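Local coordinates for kinesin-like protein (Caenorhabditis elegans, PDB 5X3E) that probably hydrolyses ATP to move along microtubules, as a kinesin-6 motor (Zen4) captured here in its apo state, at residues I367-R372 and Q383-Q388. Sequence-based numbering, arbitrary orientation.
Sequences IEVLRR and QVPYRQ. With SO4 (sulfate ion), chain K; SO4 (sulfate ion), chain M.
Val369, on helix 350-375, sets its two methyls against three successive residues of the loop that runs back alongside the helix toward helix 390-394. Val369 CG1 reaches the loop with chi1 at 177°, on the far side of CB from the backbone N; it lies 3.8 Å from Val384 CG2 and also approaches the carbonyl oxygen of Gln383, with Val369 CG1 to Gln383 O at 3.4 Å. The other branch, Val369 CG2, stands 4.0 Å from Pro385 CD. The valine fork thus straddles the Val384-Pro385 junction, one prong on Val384 and the Gln383 carbonyl, the other on the proline ring, and the contact is made by methyl and methylene groups and that backbone carbonyl, without a hydrogen bond between the segments. Val384 and Pro385 also touch Cys366 of the same helix, while Val384 reaches Leu399 of helix 396-399, which places the loop between two helices of the kinesin motor domain. With both methyls removed by an alanine at Val369, a gap is likely to open beside Val384 and Pro385.

Pro385 is the centre of an inverse gamma turn, in which Tyr386 N makes a weak bond to Val384 O. The loop keeps to the side of the helix beyond this turn, since Gln388 meets Thr362 and Gln365. Arg387, two residues after Pro385, meets a bound sulfate through its extended side chain, with Arg387 NH2 to O3 of the chain M sulfate at 2.8 Å in a weak bond; the approach of NH1 to the same oxygen is too short to be relied on. This sulfate probably comes from the crystallisation liquor. Chemically, then, the helix and loop are joined by the methyls of one valine against apolar groups and a backbone carbonyl, whereas the guanidinium of Arg387 meets a sulfate farther along.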
ATOM      1  N   ILE A 367     -10.454   1.028 -12.503  1.00 81.48           N
ATOM      2  CA  ILE A 367      -9.560   2.132 -12.859  1.00 78.94           C
ATOM      3  C   ILE A 367      -9.894   2.681 -14.240  1.00 70.47           C
ATOM      4  O   ILE A 367      -9.596   3.846 -14.528  1.00 65.12           O
ATOM      5  CB  ILE A 367      -8.058   1.756 -12.810  1.00 65.81           C
ATOM      6  CG1 ILE A 367      -7.616   1.097 -14.111  1.00 80.76           C
ATOM      7  CG2 ILE A 367      -7.734   0.866 -11.617  1.00 52.96           C
ATOM      8  CD1 ILE A 367      -6.128   1.105 -14.311  1.00 95.24           C
ATOM      9  N   GLU A 368     -10.518   1.872 -15.104  1.00 66.34           N
ATOM     10  CA  GLU A 368     -10.958   2.385 -16.395  1.00 71.28           C
ATOM     11  C   GLU A 368     -12.146   3.319 -16.225  1.00 86.49           C
ATOM     12  O   GLU A 368     -12.222   4.361 -16.888  1.00 98.79           O
ATOM     13  CB  GLU A 368     -11.294   1.234 -17.342  1.00 70.02           C
ATOM     14  CG  GLU A 368     -10.059   0.502 -17.850  1.00 81.85           C
ATOM     15  CD  GLU A 368     -10.380  -0.565 -18.875  1.00105.70           C
ATOM     16  OE1 GLU A 368     -10.655  -0.211 -20.041  1.00119.18           O
ATOM     17  OE2 GLU A 368     -10.346  -1.761 -18.517  1.00113.17           O
ATOM     18  N   VAL A 369     -13.084   2.963 -15.344  1.00 86.48           N
ATOM     19  CA  VAL A 369     -14.160   3.886 -14.993  1.00 77.94           C
ATOM     20  C   VAL A 369     -13.589   5.123 -14.309  1.00 81.12           C
ATOM     21  O   VAL A 369     -14.072   6.245 -14.518  1.00 87.99           O
ATOM     22  CB  VAL A 369     -15.208   3.178 -14.113  1.00 75.60           C
ATOM     23  CG1 VAL A 369     -16.290   4.154 -13.679  1.00 84.62           C
ATOM     24  CG2 VAL A 369     -15.823   2.015 -14.868  1.00 71.30           C
ATOM     25  N   LEU A 370     -12.557   4.939 -13.479  1.00 76.28           N
ATOM     26  CA  LEU A 370     -11.933   6.074 -12.804  1.00 74.18           C
ATOM     27  C   LEU A 370     -11.316   7.040 -13.803  1.00 81.41           C
ATOM     28  O   LEU A 370     -11.447   8.262 -13.660  1.00 90.30           O
ATOM     29  CB  LEU A 370     -10.870   5.590 -11.816  1.00 68.72           C
ATOM     30  CG  LEU A 370     -10.038   6.695 -11.158  1.00 63.02           C
ATOM     31  CD1 LEU A 370     -10.914   7.620 -10.328  1.00 61.78           C
ATOM     32  CD2 LEU A 370      -8.932   6.099 -10.303  1.00 60.53           C
ATOM     33  N   ARG A 371     -10.631   6.511 -14.818  1.00 75.94           N
ATOM     34  CA  ARG A 371     -10.017   7.369 -15.824  1.00 76.15           C
ATOM     35  C   ARG A 371     -11.061   8.175 -16.583  1.00 82.73           C
ATOM     36  O   ARG A 371     -10.872   9.371 -16.831  1.00 90.20           O
ATOM     37  CB  ARG A 371      -9.192   6.534 -16.794  1.00 73.42           C
ATOM     38  CG  ARG A 371      -7.825   6.142 -16.279  1.00 67.19           C
ATOM     39  CD  ARG A 371      -7.259   5.048 -17.152  1.00 72.25           C
ATOM     40  NE  ARG A 371      -5.897   4.687 -16.792  1.00 84.64           N
ATOM     41  CZ  ARG A 371      -5.349   3.513 -17.077  1.00 95.25           C
ATOM     42  NH1 ARG A 371      -6.057   2.589 -17.715  1.00 90.41           N
ATOM     43  NH2 ARG A 371      -4.100   3.261 -16.723  1.00106.08           N
ATOM     44  N   ARG A 372     -12.165   7.538 -16.972  1.00 80.87           N
ATOM     45  CA  ARG A 372     -13.189   8.257 -17.721  1.00 88.26           C
ATOM     46  C   ARG A 372     -13.827   9.340 -16.863  1.00 91.57           C
ATOM     47  O   ARG A 372     -14.127  10.436 -17.353  1.00 98.02           O
ATOM     48  CB  ARG A 372     -14.257   7.287 -18.223  1.00 91.95           C
ATOM     49  CG  ARG A 372     -13.720   6.124 -19.036  1.00 94.44           C
ATOM     50  CD  ARG A 372     -14.852   5.301 -19.630  1.00 97.32           C
ATOM     51  NE  ARG A 372     -14.378   4.039 -20.185  1.00104.44           N
ATOM     52  CZ  ARG A 372     -14.569   2.858 -19.602  1.00 97.77           C
ATOM     53  NH1 ARG A 372     -15.234   2.786 -18.457  1.00 88.77           N
ATOM     54  NH2 ARG A 372     -14.102   1.752 -20.168  1.00104.77           N
ATOM     55  N   GLN A 383     -20.863   5.040 -12.593  1.00 92.74           N
ATOM     56  CA  GLN A 383     -20.645   4.319 -11.349  1.00 91.82           C
ATOM     57  C   GLN A 383     -19.403   3.440 -11.447  1.00 80.77           C
ATOM     58  O   GLN A 383     -19.130   2.834 -12.487  1.00 80.36           O
ATOM     59  CB  GLN A 383     -21.878   3.468 -11.027  1.00 96.86           C
ATOM     60  CG  GLN A 383     -21.759   2.576  -9.799  1.00105.23           C
ATOM     61  CD  GLN A 383     -21.756   3.361  -8.504  1.00109.39           C
ATOM     62  OE1 GLN A 383     -20.893   3.163  -7.648  1.00112.89           O
ATOM     63  NE2 GLN A 383     -22.728   4.254  -8.350  1.00107.32           N
ATOM     64  N   VAL A 384     -18.650   3.381 -10.356  1.00 75.29           N
ATOM     65  CA  VAL A 384     -17.492   2.499 -10.245  1.00 73.51           C
ATOM     66  C   VAL A 384     -17.983   1.167  -9.684  1.00 78.84           C
ATOM     67  O   VAL A 384     -18.586   1.152  -8.598  1.00 94.80           O
ATOM     68  CB  VAL A 384     -16.407   3.105  -9.348  1.00 66.51           C
ATOM     69  CG1 VAL A 384     -15.211   2.178  -9.255  1.00 63.65           C
ATOM     70  CG2 VAL A 384     -15.991   4.464  -9.869  1.00 68.32           C
ATOM     71  N   PRO A 385     -17.771   0.046 -10.383  1.00 74.84           N
ATOM     72  CA  PRO A 385     -18.291  -1.261  -9.931  1.00 67.13           C
ATOM     73  C   PRO A 385     -17.467  -1.864  -8.796  1.00 63.51           C
ATOM     74  O   PRO A 385     -17.022  -3.012  -8.856  1.00 67.56           O
ATOM     75  CB  PRO A 385     -18.216  -2.099 -11.216  1.00 66.38           C
ATOM     76  CG  PRO A 385     -17.063  -1.514 -11.966  1.00 70.10           C
ATOM     77  CD  PRO A 385     -17.102  -0.039 -11.694  1.00 74.60           C
ATOM     78  N   TYR A 386     -17.285  -1.088  -7.725  1.00 64.87           N
ATOM     79  CA  TYR A 386     -16.362  -1.496  -6.675  1.00 65.71           C
ATOM     80  C   TYR A 386     -16.891  -2.629  -5.808  1.00 71.62           C
ATOM     81  O   TYR A 386     -16.099  -3.252  -5.093  1.00 81.90           O
ATOM     82  CB  TYR A 386     -15.978  -0.303  -5.789  1.00 62.89           C
ATOM     83  CG  TYR A 386     -17.135   0.418  -5.134  1.00 66.91           C
ATOM     84  CD1 TYR A 386     -17.724  -0.071  -3.974  1.00 85.06           C
ATOM     85  CD2 TYR A 386     -17.621   1.603  -5.666  1.00 64.01           C
ATOM     86  CE1 TYR A 386     -18.781   0.592  -3.374  1.00 77.05           C
ATOM     87  CE2 TYR A 386     -18.671   2.270  -5.074  1.00 72.03           C
ATOM     88  CZ  TYR A 386     -19.247   1.762  -3.930  1.00 75.26           C
ATOM     89  OH  TYR A 386     -20.290   2.430  -3.338  1.00 86.58           O
ATOM     90  N   ARG A 387     -18.191  -2.924  -5.852  1.00 77.32           N
ATOM     91  CA  ARG A 387     -18.723  -3.982  -4.999  1.00 69.44           C
ATOM     92  C   ARG A 387     -18.502  -5.378  -5.562  1.00 68.43           C
ATOM     93  O   ARG A 387     -18.764  -6.356  -4.858  1.00 74.03           O
ATOM     94  CB  ARG A 387     -20.217  -3.765  -4.756  1.00 67.00           C
ATOM     95  CG  ARG A 387     -20.516  -2.503  -3.982  1.00 74.99           C
ATOM     96  CD  ARG A 387     -21.998  -2.323  -3.720  1.00 80.02           C
ATOM     97  NE  ARG A 387     -22.239  -1.066  -3.021  1.00105.21           N
ATOM     98  CZ  ARG A 387     -22.117  -0.914  -1.705  1.00113.74           C
ATOM     99  NH1 ARG A 387     -21.758  -1.943  -0.948  1.00 97.58           N
ATOM    100  NH2 ARG A 387     -22.347   0.268  -1.147  1.00121.29           N
ATOM    101  N   GLN A 388     -18.010  -5.494  -6.795  1.00 65.39           N
ATOM    102  CA  GLN A 388     -17.861  -6.797  -7.432  1.00 74.46           C
ATOM    103  C   GLN A 388     -16.732  -7.631  -6.832  1.00 74.72           C
ATOM    104  O   GLN A 388     -16.580  -8.794  -7.221  1.00 80.74           O
ATOM    105  CB  GLN A 388     -17.650  -6.621  -8.937  1.00 81.66           C
ATOM    106  CG  GLN A 388     -18.739  -5.800  -9.617  1.00 96.75           C
ATOM    107  CD  GLN A 388     -18.666  -5.868 -11.131  1.00113.32           C
ATOM    108  OE1 GLN A 388     -17.660  -6.301 -11.698  1.00115.14           O
ATOM    109  NE2 GLN A 388     -19.738  -5.447 -11.795  1.00113.93           N
TER
HETATM  110  S   SO4 K 509     -21.851  -2.466  -8.288  1.00117.55           S
HETATM  111  O1  SO4 K 509     -20.746  -1.734  -7.670  1.00 95.87           O
HETATM  112  O2  SO4 K 509     -21.385  -3.154  -9.489  1.00118.45           O
HETATM  113  O3  SO4 K 509     -22.361  -3.455  -7.342  1.00123.80           O
HETATM  114  O4  SO4 K 509     -22.916  -1.535  -8.648  1.00117.77           O
HETATM  115  S   SO4 M 511     -20.607   0.263   1.782  1.00124.71           S
HETATM  116  O1  SO4 M 511     -19.894  -0.146   2.991  1.00 99.27           O
HETATM  117  O2  SO4 M 511     -19.754   1.095   0.937  1.00104.54           O
HETATM  118  O3  SO4 M 511     -21.023  -0.933   1.054  1.00132.44           O
HETATM  119  O4  SO4 M 511     -21.794   1.031   2.146  1.00141.53           O